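Local coordinates for lactate utilization protein C (Deinococcus radiodurans, PDB 2G40) that may function in the utilization of L-lactate, as a homodimeric member of the LutC/YkgG family, at residues V165-I171 against V220-G224. Residues are numbered along the deposited sequence; the frame is centred on the assembly and turned at random.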
loop_
_atom_site.group_PDB
_atom_site.type_symbol
_atom_site.label_atom_id
_atom_site.label_comp_id
_atom_site.label_asym_id
_atom_site.label_seq_id
_atom_site.Cartn_x
_atom_site.Cartn_y
_atom_site.Cartn_z
ATOM N N VAL A 165 8.420 -13.874 -1.921
ATOM C CA VAL A 165 8.511 -15.027 -2.826
ATOM C C VAL A 165 7.524 -14.801 -3.956
ATOM O O VAL A 165 6.350 -14.594 -3.712
ATOM C CB VAL A 165 8.185 -16.357 -2.106
ATOM C CG1 VAL A 165 8.116 -17.507 -3.095
ATOM C CG2 VAL A 165 9.205 -16.641 -1.034
ATOM N N VAL A 166 8.032 -14.843 -5.180
ATOM C CA VAL A 166 7.261 -14.560 -6.380
ATOM C C VAL A 166 7.323 -15.807 -7.233
ATOM O O VAL A 166 8.384 -16.213 -7.645
ATOM C CB VAL A 166 7.891 -13.391 -7.143
ATOM C CG1 VAL A 166 7.117 -13.137 -8.452
ATOM C CG2 VAL A 166 7.962 -12.141 -6.262
ATOM N N ARG A 167 6.187 -16.441 -7.501
ATOM C CA ARG A 167 6.206 -17.593 -8.386
ATOM C C ARG A 167 6.494 -17.101 -9.790
ATOM O O ARG A 167 6.012 -16.054 -10.158
ATOM C CB ARG A 167 4.876 -18.300 -8.371
ATOM C CG ARG A 167 4.467 -18.817 -7.030
ATOM C CD ARG A 167 3.428 -19.906 -7.166
ATOM N NE ARG A 167 2.290 -19.440 -7.945
ATOM C CZ ARG A 167 1.305 -18.689 -7.455
ATOM N NH1 ARG A 167 1.291 -18.336 -6.171
ATOM N NH2 ARG A 167 0.315 -18.302 -8.250
ATOM N N GLU A 168 7.282 -17.843 -10.564
ATOM C CA GLU A 168 7.552 -17.474 -11.947
ATOM C C GLU A 168 6.258 -17.098 -12.685
ATOM O O GLU A 168 6.230 -16.099 -13.410
ATOM C CB GLU A 168 8.287 -18.600 -12.674
ATOM C CG GLU A 168 8.627 -18.316 -14.129
ATOM C CD GLU A 168 7.507 -18.624 -15.119
ATOM O OE1 GLU A 168 6.548 -19.362 -14.785
ATOM O OE2 GLU A 168 7.602 -18.116 -16.254
ATOM N N ASP A 169 5.185 -17.865 -12.461
ATOM C CA ASP A 169 3.896 -17.650 -13.139
ATOM C C ASP A 169 3.107 -16.446 -12.656
ATOM O O ASP A 169 2.055 -16.135 -13.205
ATOM C CB ASP A 169 3.017 -18.913 -13.080
ATOM C CG ASP A 169 2.567 -19.270 -11.667
ATOM O OD1 ASP A 169 2.714 -18.458 -10.740
ATOM O OD2 ASP A 169 2.053 -20.390 -11.488
ATOM N N GLN A 170 3.607 -15.762 -11.638
ATOM C CA GLN A 170 2.988 -14.534 -11.161
ATOM C C GLN A 170 3.619 -13.300 -11.795
ATOM O O GLN A 170 3.190 -12.176 -11.532
ATOM C CB GLN A 170 3.140 -14.406 -9.638
ATOM C CG GLN A 170 2.255 -15.321 -8.849
ATOM C CD GLN A 170 2.473 -15.128 -7.378
ATOM O OE1 GLN A 170 3.565 -15.358 -6.880
ATOM N NE2 GLN A 170 1.443 -14.718 -6.675
ATOM N N ILE A 171 4.658 -13.493 -12.593
ATOM C CA ILE A 171 5.335 -12.362 -13.198
ATOM C C ILE A 171 4.721 -12.105 -14.577
ATOM O O ILE A 171 4.677 -13.003 -15.405
ATOM C CB ILE A 171 6.836 -12.620 -13.338
ATOM C CG1 ILE A 171 7.463 -12.903 -11.966
ATOM C CG2 ILE A 171 7.487 -11.442 -14.029
ATOM C CD1 ILE A 171 8.833 -13.591 -12.060
ATOM N N VAL A 220 14.002 -10.599 -3.093
ATOM C CA VAL A 220 13.041 -11.224 -3.966
ATOM C C VAL A 220 13.552 -12.615 -4.300
ATOM O O VAL A 220 14.708 -12.806 -4.688
ATOM C CB VAL A 220 12.832 -10.416 -5.282
ATOM C CG1 VAL A 220 11.944 -11.185 -6.249
ATOM C CG2 VAL A 220 12.278 -9.020 -4.988
ATOM N N ILE A 221 12.667 -13.589 -4.129
ATOM C CA ILE A 221 12.944 -14.961 -4.459
ATOM C C ILE A 221 11.914 -15.370 -5.485
ATOM O O ILE A 221 10.738 -15.520 -5.183
ATOM C CB ILE A 221 12.896 -15.901 -3.226
ATOM C CG1 ILE A 221 13.881 -15.426 -2.161
ATOM C CG2 ILE A 221 13.190 -17.367 -3.646
ATOM C CD1 ILE A 221 13.956 -16.332 -0.946
ATOM N N VAL A 222 12.363 -15.515 -6.730
ATOM C CA VAL A 222 11.504 -16.099 -7.757
ATOM C C VAL A 222 11.625 -17.601 -7.703
ATOM O O VAL A 222 12.714 -18.133 -7.566
ATOM C CB VAL A 222 11.852 -15.578 -9.151
ATOM C CG1 VAL A 222 10.892 -16.174 -10.220
ATOM C CG2 VAL A 222 11.821 -14.093 -9.138
ATOM N N VAL A 223 10.489 -18.293 -7.793
ATOM C CA VAL A 223 10.508 -19.724 -7.698
ATOM C C VAL A 223 9.819 -20.358 -8.902
ATOM O O VAL A 223 8.740 -19.921 -9.307
ATOM C CB VAL A 223 9.937 -20.245 -6.334
ATOM C CG1 VAL A 223 8.621 -19.640 -5.983
ATOM C CG2 VAL A 223 9.876 -21.776 -6.329
ATOM N N GLY A 224 10.489 -21.344 -9.490
ATOM C CA GLY A 224 9.834 -22.272 -10.423
ATOM C C GLY A 224 10.141 -22.024 -11.888
ATOM O O GLY A 224 10.879 -21.102 -12.250
ATOM O OXT GLY A 224 9.640 -22.753 -12.760
#
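V220 meets V166 on one face of a parallel beta sheet, its CG1 lying 4.1 Å from CG2 of V166, the two branches passing at a slant. The next residue, I221, offers its O to the N-H of V166 in a nearly straight bond (2.8 Å, 171° at the hydrogen) and also receives a CA-H contact from V165. V222, aligned with V166, returns to the face of V220. With CG1 trans to its own N (chi1 -178°), it meets CD1 of I171 end to end at 3.8 Å. In V223, N donates to the O of V166 at 3.0 Å, which completes the rule of parallel pairing: V166 bonds to I221 and V223, straddling its partner V222. The O of V223 accepts the N-H of E168 at 2.8 Å, just where the first strand gives way to a 3-10 turn. A chi1 of 49° places CG1 of V223 between its own N and carbonyl carbon, from where it reaches CG1 of V165 at 3.6 Å, on the face that carries V165 and I221. The terminal O of G224, hydrogen-bonded to NE2 of H73, lies 3.6 Å from CB of E168, whose bent chain leads its carboxylate away to a salt bridge with R53. The pair holds the second and third places, counted from strand 70-74, in the six-stranded parallel sheet, consistent with the Rossmann-like fold of the LUD family; strand 127-130 flanks 161-167, helix 53-66 covers V220 and I171, and helix 79-87 covers V165 and I221.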